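Local coordinates for protein adenosine deaminase (Burkholderia ambifaria, PDB 4GXW) that binds a zinc ion and probably deaminates purines such as adenosine or adenine, at residues Glu33-Leu38 against Asn299-Thr304; Glu114-Pro119 against Arg153-Ile158; Ile185-Arg190 against Thr213-Gly218; Val265-Tyr270 against His306-Ser311. One frame throughout, in Å; residues are numbered along the deposited sequence.

Contact 1. Residues Glu33-Leu38 against Asn299-Thr304; sequences ELHCHL and NTDDPT. With ZN (zinc ion), chain C.
His35 and His37, the His-X-His pair that follows the first strand of this amidohydrolase TIM barrel, meet Asp301, which follows the last strand, on a single zinc ion. The His35 and Asp301 side chains run side by side in the same direction, with the imidazole and carboxylate planes 77° apart, whereas the His37 ring is turned 44° from that carboxylate. With CG anti to the backbone N (chi1 -171°), His35 swings its ring toward the metal and brings NE2 to 2.2 Å from the zinc; a hydrogen bond between ND1 and Thr263 OG1, with the metal bond, sets the turn of the ring. His216 supplies the remaining protein ligand. Close to the metal ligands the backbones are tied as well, for Asp301 N donates to His35 O and His37 N donates to Asp301 O in a nearly straight bond.

Glu33 crosses Thr300 at about a right angle, and its OE2 takes two bonds, one from Thr300 N nearly along the C-O axis and one from Thr300 OG1 at 2.7 Å on the syn side, somewhat out of the carboxylate plane. Asn299 OD1 holds the backbone just past that strand, receiving Leu34 N at 2.8 Å and, weakly, His35 N. The thiol of Cys36 packs on Pro303, SG to CD 3.6 Å. On the zinc, the bound water lies 2.0 Å from the metal and donates to Asp301 OD2 at 2.6 Å.

Contact 2. Residues Glu114-Pro119 against Arg153-Ile158; sequences EFFWNP and RLIPSI
Ile155 and Phe116 lie side by side and point the same way, on one face of two parallel strands of the barrel sheet. Ile155 has the most surface buried here: its CG2 lies at the edge of the Phe116 ring, 3.8 Å from CD1, and its CD1 reaches back to Glu114 CB. Ser157 is nearly as well covered. In one of its two conformers OG donates to Ile155 O at 2.9 Å, and Trp117 N then comes to that oxygen from the opposite face of the carbonyl plane. Ser157 O in turn accepts Asn118 ND2 at 3.0 Å from well above its plane, though Asp188 OD1 is the stronger partner of ND2.

On the other face Leu154 fits between two aromatic side chains. Its CD1 is 3.6 Å from Phe115 CE2 and 3.9 Å from Trp117 CB; the Phe115 chi1 of 62°, with CG between its own backbone N and carbonyl carbon, brings the ring to Leu154.

Phe116 faces the barrel interior and meets the rings of His35, His37 and His216. The Leu154 face is covered by helix 130-148 through Ile137, and Pro156 packs on helix 164-176. Strand 110-117 bonds to strand 31-33 on its other edge, and strand 151-159 to strand 184-188.

Contact 3. Residues Ile185-Arg190 against Thr213-Gly218; sequences IGIDYR and TTAHAG. With ZN (zinc ion), chain C.
A chi1 of -77° sets CG of His216 anti to its carbonyl carbon and brings the imidazole under Asp188 CB, which the backbone of the neighbouring strand places; the Asp188 chi1 of 54° sets only the course of its carboxylate, toward Asn118. The methylene stands 3.7 Å from the centroid of the His216 ring and only 8° off the normal, a CH-pi contact centred on the face. The flat side of the ring is thus braced by the neighbouring strand, while NE2 binds the zinc ion at 2.3 Å. At the ring edge, ND1 donates to a water in its plane at 2.8 Å. Ile187 N, 3.9 Å from Thr214 O and too far for a direct bond, donates to the same water, which links it to His216 ND1.

Direct backbone bonds flank that water. Thr214 N donates to Ile185 O, and His216 N donates to Ile187 O at 3.1 Å. Gly186 CA closes on Thr214 O at 3.3 Å. On the outer face Ile187 CG2 presses on Ala215 CB at 3.5 Å, and Ile185 and Thr213 lie side by side, CG1 to CG2 3.8 Å. Thr214 OG1 is held by Asp240.

The pair is a classic beta-alpha-beta crossover: strand 184-188 runs through helix 200-208 into the parallel strand 212-217. Tyr203 and Ala206 of that helix cover the Ile185, Ile187, Thr213 and Ala215 side, and strand 151-159 continues the sheet beyond strand 184-188.

Contact 4. Residues Val265-Tyr270 against His306-Ser311; sequences VPTNSY and HKVNPS
Thr267 and His306 are joined by a hydrogen bond between OG1 and ND1, 2.8 Å long, in which either atom could be the donor. Traced outward, the threonine has its CB 3.6 Å from His306 ND1. There the side chain forks. OG1 sits between the backbone N and the carbonyl carbon (chi1 55°), which carries it to the imidazole close to the ring plane; it also touches Val308 CG1 at 3.6 Å. CG2, anti to the carbonyl carbon, goes to the valine instead, lying 3.9 Å from Val308 CG1, so that threonine and valine reach toward each other tip to tip. One branch makes the polar bond, which would limit the turn of the ring, and the other makes an apolar contact.

Farther along the imidazole, NE2 faces Ser269. A water in the plane of the ring lies 3.0 Å from Ser269 OG and 3.3 Å from His306 NE2 and bridges the two by hydrogen bonds. Arg69 is the stronger partner of the serine hydroxyl, and it also touches His306. Val265 CG1 lies at the edge of the ring, near its plane, but only grazes it.

The contact joins two connections that follow barrel strands. Val265 to Asn268 form a type I turn between strand 261-264 and helix 269-274, with Asn268 as the N-cap; His306 lies just before Lys307, in the connection to helix 310-319, whose N-cap is Asn309. That last helix lies against the turn, its Leu316 touching both Pro266 and Thr267.

The zinc ion binds contacts 1 and 3 into one active site: the three ligands of contact 1 and His216 of contact 3 gather round it, with His35 NE2 3.2 Å from His216 NE2, although the contact centres are about 13 Å apart. Contact 2 supplies the adjoining wall, as Phe116 CD2 packs 3.5 Å from His37 CE1 and Phe116 N bonds to Cys36 O. Contacts 2 and 3 share a sheet through the bond of Ile158 N to Gly186 O. Contact 4 backs the site from beyond Asp301, whose CB lies 3.5 Å from Val265 CG1; it touches neither contact 2 nor contact 3.

Contact 1. Residues Glu33-Leu38 against Asn299-Thr304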
# COMPACT_ATOMS: atom_id res chain seq x y z
N GLU A 33 2.07 1.66 -7.52
CA GLU A 33 1.52 1.35 -6.20
C GLU A 33 2.70 1.16 -5.25
O GLU A 33 3.61 0.36 -5.53
CB GLU A 33 0.62 0.11 -6.19
CG GLU A 33 0.05 -0.19 -4.81
CD GLU A 33 -1.28 -0.92 -4.85
OE1 GLU A 33 -1.34 -2.03 -5.43
OE2 GLU A 33 -2.26 -0.37 -4.30
N LEU A 34 2.68 1.90 -4.14
CA LEU A 34 3.78 1.90 -3.18
C LEU A 34 3.38 1.40 -1.80
O LEU A 34 4.21 1.30 -0.91
CB LEU A 34 4.36 3.31 -3.03
CG LEU A 34 4.93 3.98 -4.27
CD1 LEU A 34 5.45 5.37 -3.94
CD2 LEU A 34 6.03 3.12 -4.88
N HIS A 35 2.09 1.09 -1.62
CA HIS A 35 1.58 0.67 -0.31
C HIS A 35 0.53 -0.41 -0.49
O HIS A 35 -0.65 -0.13 -0.70
CB HIS A 35 1.01 1.87 0.46
CG HIS A 35 0.66 1.58 1.90
ND1 HIS A 35 0.68 2.55 2.87
CD2 HIS A 35 0.27 0.44 2.52
CE1 HIS A 35 0.33 2.02 4.03
NE2 HIS A 35 0.09 0.73 3.85
N CYS A 36 0.99 -1.66 -0.44
CA CYS A 36 0.11 -2.81 -0.60
C CYS A 36 0.72 -4.00 0.11
O CYS A 36 1.87 -4.35 -0.13
CB CYS A 36 -0.06 -3.15 -2.08
SG CYS A 36 -1.25 -4.47 -2.34
N HIS A 37 -0.07 -4.64 0.96
CA HIS A 37 0.37 -5.84 1.66
C HIS A 37 -0.03 -7.06 0.84
O HIS A 37 -1.21 -7.25 0.53
CB HIS A 37 -0.21 -5.91 3.08
CG HIS A 37 0.14 -4.71 3.91
ND1 HIS A 37 1.22 -4.67 4.76
CD2 HIS A 37 -0.44 -3.49 3.98
CE1 HIS A 37 1.29 -3.48 5.33
NE2 HIS A 37 0.29 -2.74 4.87
N LEU A 38 0.97 -7.87 0.49
CA LEU A 38 0.77 -9.12 -0.23
C LEU A 38 -0.39 -9.94 0.34
O LEU A 38 -1.27 -10.39 -0.40
CB LEU A 38 2.05 -9.95 -0.19
CG LEU A 38 1.99 -11.28 -0.94
CD1 LEU A 38 1.69 -11.04 -2.43
CD2 LEU A 38 3.28 -12.05 -0.75
N ASN A 299 -3.15 4.68 -2.46
CA ASN A 299 -2.86 3.27 -2.62
C ASN A 299 -4.00 2.45 -2.03
O ASN A 299 -4.85 2.99 -1.31
CB ASN A 299 -1.57 2.93 -1.88
CG ASN A 299 -0.35 3.51 -2.54
OD1 ASN A 299 0.21 2.90 -3.43
ND2 ASN A 299 0.06 4.71 -2.11
N THR A 300 -3.99 1.13 -2.30
CA THR A 300 -5.06 0.23 -1.85
C THR A 300 -4.84 -0.41 -0.47
O THR A 300 -5.82 -0.74 0.20
CB THR A 300 -5.36 -0.90 -2.88
OG1 THR A 300 -4.20 -1.71 -3.08
CG2 THR A 300 -5.82 -0.32 -4.23
N ASP A 301 -3.57 -0.60 -0.07
CA ASP A 301 -3.18 -1.22 1.22
C ASP A 301 -3.51 -2.72 1.28
O ASP A 301 -2.60 -3.55 1.28
CB ASP A 301 -3.81 -0.46 2.41
CG ASP A 301 -3.01 -0.56 3.74
OD1 ASP A 301 -1.89 -1.13 3.85
OD2 ASP A 301 -3.52 -0.01 4.73
N ASP A 302 -4.79 -3.06 1.33
CA ASP A 302 -5.24 -4.45 1.36
C ASP A 302 -6.39 -4.57 0.36
O ASP A 302 -7.56 -4.62 0.76
CB ASP A 302 -5.72 -4.86 2.77
CG ASP A 302 -4.67 -4.63 3.83
OD1 ASP A 302 -3.72 -5.43 3.92
OD2 ASP A 302 -4.79 -3.64 4.59
N PRO A 303 -6.06 -4.61 -0.94
CA PRO A 303 -7.09 -4.42 -1.97
C PRO A 303 -8.24 -5.43 -1.91
O PRO A 303 -9.39 -5.05 -2.10
CB PRO A 303 -6.31 -4.53 -3.29
CG PRO A 303 -5.03 -5.22 -2.91
CD PRO A 303 -4.72 -4.74 -1.54
N THR A 304 -7.95 -6.70 -1.66
CA THR A 304 -9.04 -7.68 -1.70
C THR A 304 -9.85 -7.70 -0.40
O THR A 304 -11.02 -8.08 -0.41
CB THR A 304 -8.55 -9.09 -2.02
OG1 THR A 304 -7.58 -9.48 -1.04
CG2 THR A 304 -7.94 -9.13 -3.42
ZN ZN C . -0.33 -0.80 5.32
O HOH W 1 -3.79 -3.14 -5.63
O HOH W 2 -1.66 -0.10 6.59

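Contact 2. Residues Glu114-Pro119 against Arg153-Ile158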
# COMPACT_ATOMS: atom_id res chain seq x y z
N GLU A 114 5.33 -1.82 -5.57
CA GLU A 114 6.22 -2.20 -4.47
C GLU A 114 5.31 -2.66 -3.35
O GLU A 114 4.43 -1.91 -2.92
CB GLU A 114 7.10 -1.02 -4.06
CG GLU A 114 7.80 -0.40 -5.26
CD GLU A 114 8.77 0.71 -4.91
OE1 GLU A 114 9.01 0.98 -3.72
OE2 GLU A 114 9.31 1.32 -5.86
N PHE A 115 5.51 -3.90 -2.89
CA PHE A 115 4.57 -4.52 -1.95
C PHE A 115 5.25 -5.12 -0.73
O PHE A 115 6.42 -5.53 -0.78
CB PHE A 115 3.67 -5.53 -2.67
CG PHE A 115 4.39 -6.70 -3.29
CD1 PHE A 115 4.93 -6.62 -4.57
CD2 PHE A 115 4.53 -7.89 -2.60
CE1 PHE A 115 5.58 -7.72 -5.15
CE2 PHE A 115 5.17 -8.98 -3.17
CZ PHE A 115 5.71 -8.89 -4.44
N PHE A 116 4.50 -5.13 0.38
CA PHE A 116 5.00 -5.55 1.69
C PHE A 116 4.74 -7.04 1.96
O PHE A 116 3.66 -7.56 1.66
CB PHE A 116 4.29 -4.76 2.79
CG PHE A 116 4.49 -3.26 2.72
CD1 PHE A 116 5.75 -2.70 2.57
CD2 PHE A 116 3.39 -2.40 2.80
CE1 PHE A 116 5.91 -1.31 2.52
CE2 PHE A 116 3.56 -1.02 2.75
CZ PHE A 116 4.82 -0.48 2.61
N TRP A 117 5.72 -7.69 2.58
CA TRP A 117 5.59 -9.08 3.02
C TRP A 117 6.30 -9.19 4.35
O TRP A 117 7.42 -8.69 4.48
CB TRP A 117 6.23 -10.02 2.00
CG TRP A 117 6.62 -11.38 2.53
CD1 TRP A 117 5.79 -12.32 3.10
CD2 TRP A 117 7.93 -11.96 2.55
NE1 TRP A 117 6.51 -13.45 3.46
CE2 TRP A 117 7.83 -13.25 3.11
CE3 TRP A 117 9.19 -11.52 2.10
CZ2 TRP A 117 8.93 -14.08 3.28
CZ3 TRP A 117 10.27 -12.35 2.26
CH2 TRP A 117 10.14 -13.61 2.84
N ASN A 118 5.67 -9.83 5.34
CA ASN A 118 6.31 -10.03 6.64
C ASN A 118 7.00 -11.39 6.74
O ASN A 118 6.36 -12.42 6.91
CB ASN A 118 5.29 -9.92 7.78
CG ASN A 118 4.54 -8.61 7.79
OD1 ASN A 118 3.41 -8.54 7.28
ND2 ASN A 118 5.14 -7.57 8.38
N PRO A 119 8.34 -11.39 6.65
CA PRO A 119 9.05 -12.68 6.73
C PRO A 119 8.98 -13.35 8.10
O PRO A 119 9.12 -14.57 8.16
CB PRO A 119 10.50 -12.31 6.43
CG PRO A 119 10.48 -10.92 5.90
CD PRO A 119 9.25 -10.26 6.41
N ARG A 153 8.90 -4.32 -6.90
CA ARG A 153 9.89 -4.54 -5.85
C ARG A 153 9.22 -5.16 -4.63
O ARG A 153 8.06 -4.87 -4.34
CB ARG A 153 10.56 -3.23 -5.42
CG ARG A 153 11.26 -2.47 -6.54
CD ARG A 153 12.48 -3.22 -7.06
NE ARG A 153 13.19 -2.46 -8.09
CZ ARG A 153 12.85 -2.44 -9.37
NH1 ARG A 153 11.81 -3.14 -9.81
NH2 ARG A 153 13.56 -1.71 -10.23
N LEU A 154 9.98 -5.99 -3.93
CA LEU A 154 9.54 -6.62 -2.69
C LEU A 154 10.14 -5.86 -1.51
O LEU A 154 11.34 -5.54 -1.50
CB LEU A 154 10.01 -8.07 -2.65
CG LEU A 154 9.71 -8.88 -1.39
CD1 LEU A 154 8.20 -8.94 -1.17
CD2 LEU A 154 10.29 -10.28 -1.54
N ILE A 155 9.31 -5.59 -0.51
CA ILE A 155 9.72 -4.86 0.69
C ILE A 155 9.42 -5.73 1.91
O ILE A 155 8.33 -5.68 2.48
CB ILE A 155 9.01 -3.49 0.80
CG1 ILE A 155 9.24 -2.66 -0.47
CG2 ILE A 155 9.48 -2.73 2.04
CD1 ILE A 155 8.45 -1.34 -0.50
N PRO A 156 10.40 -6.55 2.32
CA PRO A 156 10.24 -7.32 3.56
C PRO A 156 9.98 -6.34 4.70
O PRO A 156 10.67 -5.32 4.81
CB PRO A 156 11.58 -8.04 3.70
CG PRO A 156 12.09 -8.14 2.28
CD PRO A 156 11.67 -6.85 1.64
N SER A 157 9.00 -6.65 5.54
CA SER A 157 8.52 -5.68 6.52
C SER A 157 8.52 -6.24 7.93
O SER A 157 8.11 -7.38 8.17
CB SER A 157 7.13 -5.19 6.14
OG SER A 157 7.17 -4.50 4.90
N ILE A 158 8.99 -5.41 8.85
CA ILE A 158 9.05 -5.76 10.25
C ILE A 158 7.64 -5.91 10.83
O ILE A 158 6.77 -5.08 10.55
CB ILE A 158 9.80 -4.66 11.03
CG1 ILE A 158 11.25 -4.58 10.55
CG2 ILE A 158 9.67 -4.86 12.53
CD1 ILE A 158 11.92 -3.26 10.89

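Contact 3. Residues Ile185-Arg190 against Thr213-Gly218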
# COMPACT_ATOMS: atom_id res chain seq x y z
N ILE A 185 13.24 -2.19 3.41
CA ILE A 185 12.37 -2.67 4.48
C ILE A 185 11.29 -1.67 4.84
O ILE A 185 11.41 -0.47 4.59
CB ILE A 185 13.15 -3.04 5.77
CG1 ILE A 185 13.83 -1.80 6.38
CG2 ILE A 185 14.14 -4.16 5.51
CD1 ILE A 185 14.21 -1.99 7.83
N GLY A 186 10.24 -2.20 5.46
CA GLY A 186 9.19 -1.40 6.06
C GLY A 186 8.89 -1.89 7.47
O GLY A 186 9.58 -2.78 7.99
N ILE A 187 7.87 -1.31 8.11
CA ILE A 187 7.41 -1.76 9.42
C ILE A 187 5.90 -1.58 9.49
O ILE A 187 5.38 -0.53 9.11
CB ILE A 187 8.13 -1.05 10.60
CG1 ILE A 187 7.73 -1.67 11.93
CG2 ILE A 187 7.85 0.46 10.62
CD1 ILE A 187 8.64 -1.26 13.09
N ASP A 188 5.20 -2.61 9.94
CA ASP A 188 3.74 -2.55 10.02
C ASP A 188 3.20 -3.42 11.16
O ASP A 188 3.95 -3.77 12.08
CB ASP A 188 3.11 -2.88 8.66
CG ASP A 188 3.58 -4.21 8.08
OD1 ASP A 188 3.61 -5.21 8.81
OD2 ASP A 188 3.92 -4.25 6.87
N TYR A 189 1.92 -3.77 11.08
CA TYR A 189 1.12 -4.33 12.17
C TYR A 189 0.75 -3.25 13.20
O TYR A 189 0.91 -2.06 12.91
CB TYR A 189 1.70 -5.62 12.75
CG TYR A 189 1.38 -6.86 11.92
CD1 TYR A 189 0.11 -7.42 11.96
CD2 TYR A 189 2.34 -7.48 11.13
CE1 TYR A 189 -0.21 -8.55 11.23
CE2 TYR A 189 2.03 -8.63 10.39
CZ TYR A 189 0.74 -9.14 10.44
OH TYR A 189 0.39 -10.28 9.75
N ARG A 190 0.23 -3.62 14.37
CA ARG A 190 -0.40 -2.61 15.24
C ARG A 190 0.62 -1.63 15.82
O ARG A 190 1.56 -2.04 16.49
CB ARG A 190 -1.21 -3.28 16.35
CG ARG A 190 -2.11 -2.33 17.14
CD ARG A 190 -2.96 -3.08 18.17
NE ARG A 190 -3.78 -2.18 18.98
CZ ARG A 190 -3.50 -1.84 20.24
NH1 ARG A 190 -4.30 -1.02 20.90
NH2 ARG A 190 -2.41 -2.32 20.83
N THR A 213 14.46 2.39 3.09
CA THR A 213 13.55 2.08 4.18
C THR A 213 12.30 2.95 4.13
O THR A 213 12.32 4.09 3.67
CB THR A 213 14.22 2.21 5.59
OG1 THR A 213 14.39 3.58 5.93
CG2 THR A 213 15.56 1.48 5.69
N THR A 214 11.22 2.38 4.63
CA THR A 214 9.96 3.09 4.81
C THR A 214 9.37 2.65 6.15
O THR A 214 9.90 1.73 6.78
CB THR A 214 8.98 2.84 3.63
OG1 THR A 214 7.83 3.68 3.77
CG2 THR A 214 8.57 1.38 3.55
N ALA A 215 8.32 3.31 6.60
CA ALA A 215 7.70 2.95 7.88
C ALA A 215 6.26 3.41 7.96
O ALA A 215 5.95 4.55 7.60
CB ALA A 215 8.49 3.55 9.05
N HIS A 216 5.38 2.54 8.47
CA HIS A 216 4.04 2.95 8.90
C HIS A 216 4.21 3.83 10.14
O HIS A 216 4.87 3.44 11.12
CB HIS A 216 3.17 1.73 9.26
CG HIS A 216 2.61 0.97 8.09
ND1 HIS A 216 3.40 0.48 7.07
CD2 HIS A 216 1.35 0.60 7.79
CE1 HIS A 216 2.64 -0.16 6.19
NE2 HIS A 216 1.38 -0.11 6.61
N ALA A 217 3.62 5.02 10.12
CA ALA A 217 3.71 5.94 11.25
C ALA A 217 2.52 6.89 11.26
O ALA A 217 2.09 7.36 10.20
CB ALA A 217 5.01 6.74 11.20
N GLY A 218 1.98 7.16 12.44
CA GLY A 218 0.86 8.08 12.55
C GLY A 218 -0.48 7.51 12.13
O GLY A 218 -1.41 8.26 11.77
ZN ZN C . -0.33 -0.80 5.32
O HOH W 3 6.11 0.38 6.20
O HOH W 2 -1.66 -0.10 6.59

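Contact 4. Residues Val265-Tyr270 against His306-Ser311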
# COMPACT_ATOMS: atom_id res chain seq x y z
N VAL A 265 -3.99 5.99 2.15
CA VAL A 265 -4.95 4.93 1.88
C VAL A 265 -6.34 5.46 2.19
O VAL A 265 -6.73 5.57 3.35
CB VAL A 265 -4.63 3.69 2.76
CG1 VAL A 265 -5.64 2.58 2.50
CG2 VAL A 265 -3.19 3.21 2.52
N PRO A 266 -7.10 5.83 1.14
CA PRO A 266 -8.44 6.37 1.40
C PRO A 266 -9.33 5.41 2.19
O PRO A 266 -10.13 5.86 3.02
CB PRO A 266 -9.00 6.66 -0.01
CG PRO A 266 -8.01 6.10 -0.98
CD PRO A 266 -6.70 5.96 -0.27
N THR A 267 -9.16 4.11 1.99
CA THR A 267 -9.95 3.12 2.72
C THR A 267 -9.37 2.74 4.09
O THR A 267 -9.75 1.70 4.63
CB THR A 267 -10.13 1.84 1.89
OG1 THR A 267 -8.85 1.34 1.49
CG2 THR A 267 -10.95 2.15 0.64
N ASN A 268 -8.48 3.55 4.66
CA ASN A 268 -7.91 3.26 5.97
C ASN A 268 -8.99 2.87 6.98
O ASN A 268 -9.94 3.62 7.20
CB ASN A 268 -7.13 4.47 6.48
CG ASN A 268 -6.54 4.25 7.86
OD1 ASN A 268 -7.02 4.79 8.85
ND2 ASN A 268 -5.47 3.45 7.92
N SER A 269 -8.86 1.68 7.57
CA SER A 269 -9.92 1.15 8.42
C SER A 269 -10.14 1.98 9.68
O SER A 269 -11.28 2.16 10.11
CB SER A 269 -9.64 -0.30 8.82
OG SER A 269 -9.53 -1.14 7.68
N TYR A 270 -9.05 2.45 10.28
CA TYR A 270 -9.15 3.21 11.52
C TYR A 270 -10.07 4.41 11.36
O TYR A 270 -10.97 4.62 12.18
CB TYR A 270 -7.76 3.63 12.03
CG TYR A 270 -7.82 4.53 13.25
CD1 TYR A 270 -8.00 4.01 14.53
CD2 TYR A 270 -7.70 5.91 13.12
CE1 TYR A 270 -8.06 4.85 15.64
CE2 TYR A 270 -7.76 6.75 14.22
CZ TYR A 270 -7.94 6.21 15.47
OH TYR A 270 -7.98 7.05 16.55
N HIS A 306 -10.13 -4.85 1.67
CA HIS A 306 -10.79 -3.54 1.71
C HIS A 306 -11.80 -3.38 0.58
O HIS A 306 -12.54 -2.40 0.55
CB HIS A 306 -9.76 -2.41 1.60
CG HIS A 306 -8.98 -2.15 2.85
ND1 HIS A 306 -8.29 -0.97 3.05
CD2 HIS A 306 -8.76 -2.90 3.95
CE1 HIS A 306 -7.68 -1.02 4.22
NE2 HIS A 306 -7.96 -2.18 4.79
N LYS A 307 -11.81 -4.33 -0.35
CA LYS A 307 -12.67 -4.25 -1.54
C LYS A 307 -12.42 -2.98 -2.33
O LYS A 307 -13.35 -2.26 -2.71
CB LYS A 307 -14.16 -4.34 -1.16
CG LYS A 307 -14.55 -5.62 -0.44
CD LYS A 307 -16.04 -5.61 -0.10
CE LYS A 307 -16.45 -6.85 0.70
NZ LYS A 307 -17.86 -6.79 1.18
N VAL A 308 -11.15 -2.70 -2.60
CA VAL A 308 -10.76 -1.53 -3.38
C VAL A 308 -9.62 -1.88 -4.33
O VAL A 308 -8.59 -2.41 -3.90
CB VAL A 308 -10.42 -0.32 -2.45
CG1 VAL A 308 -9.22 -0.63 -1.54
CG2 VAL A 308 -10.19 0.96 -3.25
N ASN A 309 -9.81 -1.63 -5.62
CA ASN A 309 -8.74 -1.84 -6.60
C ASN A 309 -8.04 -0.49 -6.87
O ASN A 309 -8.52 0.56 -6.41
CB ASN A 309 -9.28 -2.54 -7.86
CG ASN A 309 -10.25 -1.68 -8.64
OD1 ASN A 309 -9.99 -0.51 -8.90
ND2 ASN A 309 -11.38 -2.28 -9.05
N PRO A 310 -6.90 -0.49 -7.60
CA PRO A 310 -6.17 0.76 -7.80
C PRO A 310 -7.01 1.85 -8.48
O PRO A 310 -6.92 3.01 -8.08
CB PRO A 310 -4.98 0.35 -8.68
CG PRO A 310 -4.71 -1.08 -8.24
CD PRO A 310 -6.09 -1.66 -8.02
N SER A 311 -7.82 1.49 -9.48
CA SER A 311 -8.68 2.48 -10.14
C SER A 311 -9.67 3.12 -9.17
O SER A 311 -9.96 4.32 -9.27
CB SER A 311 -9.41 1.85 -11.33
OG SER A 311 -8.49 1.37 -12.29
O HOH W 4 -7.10 -2.80 7.90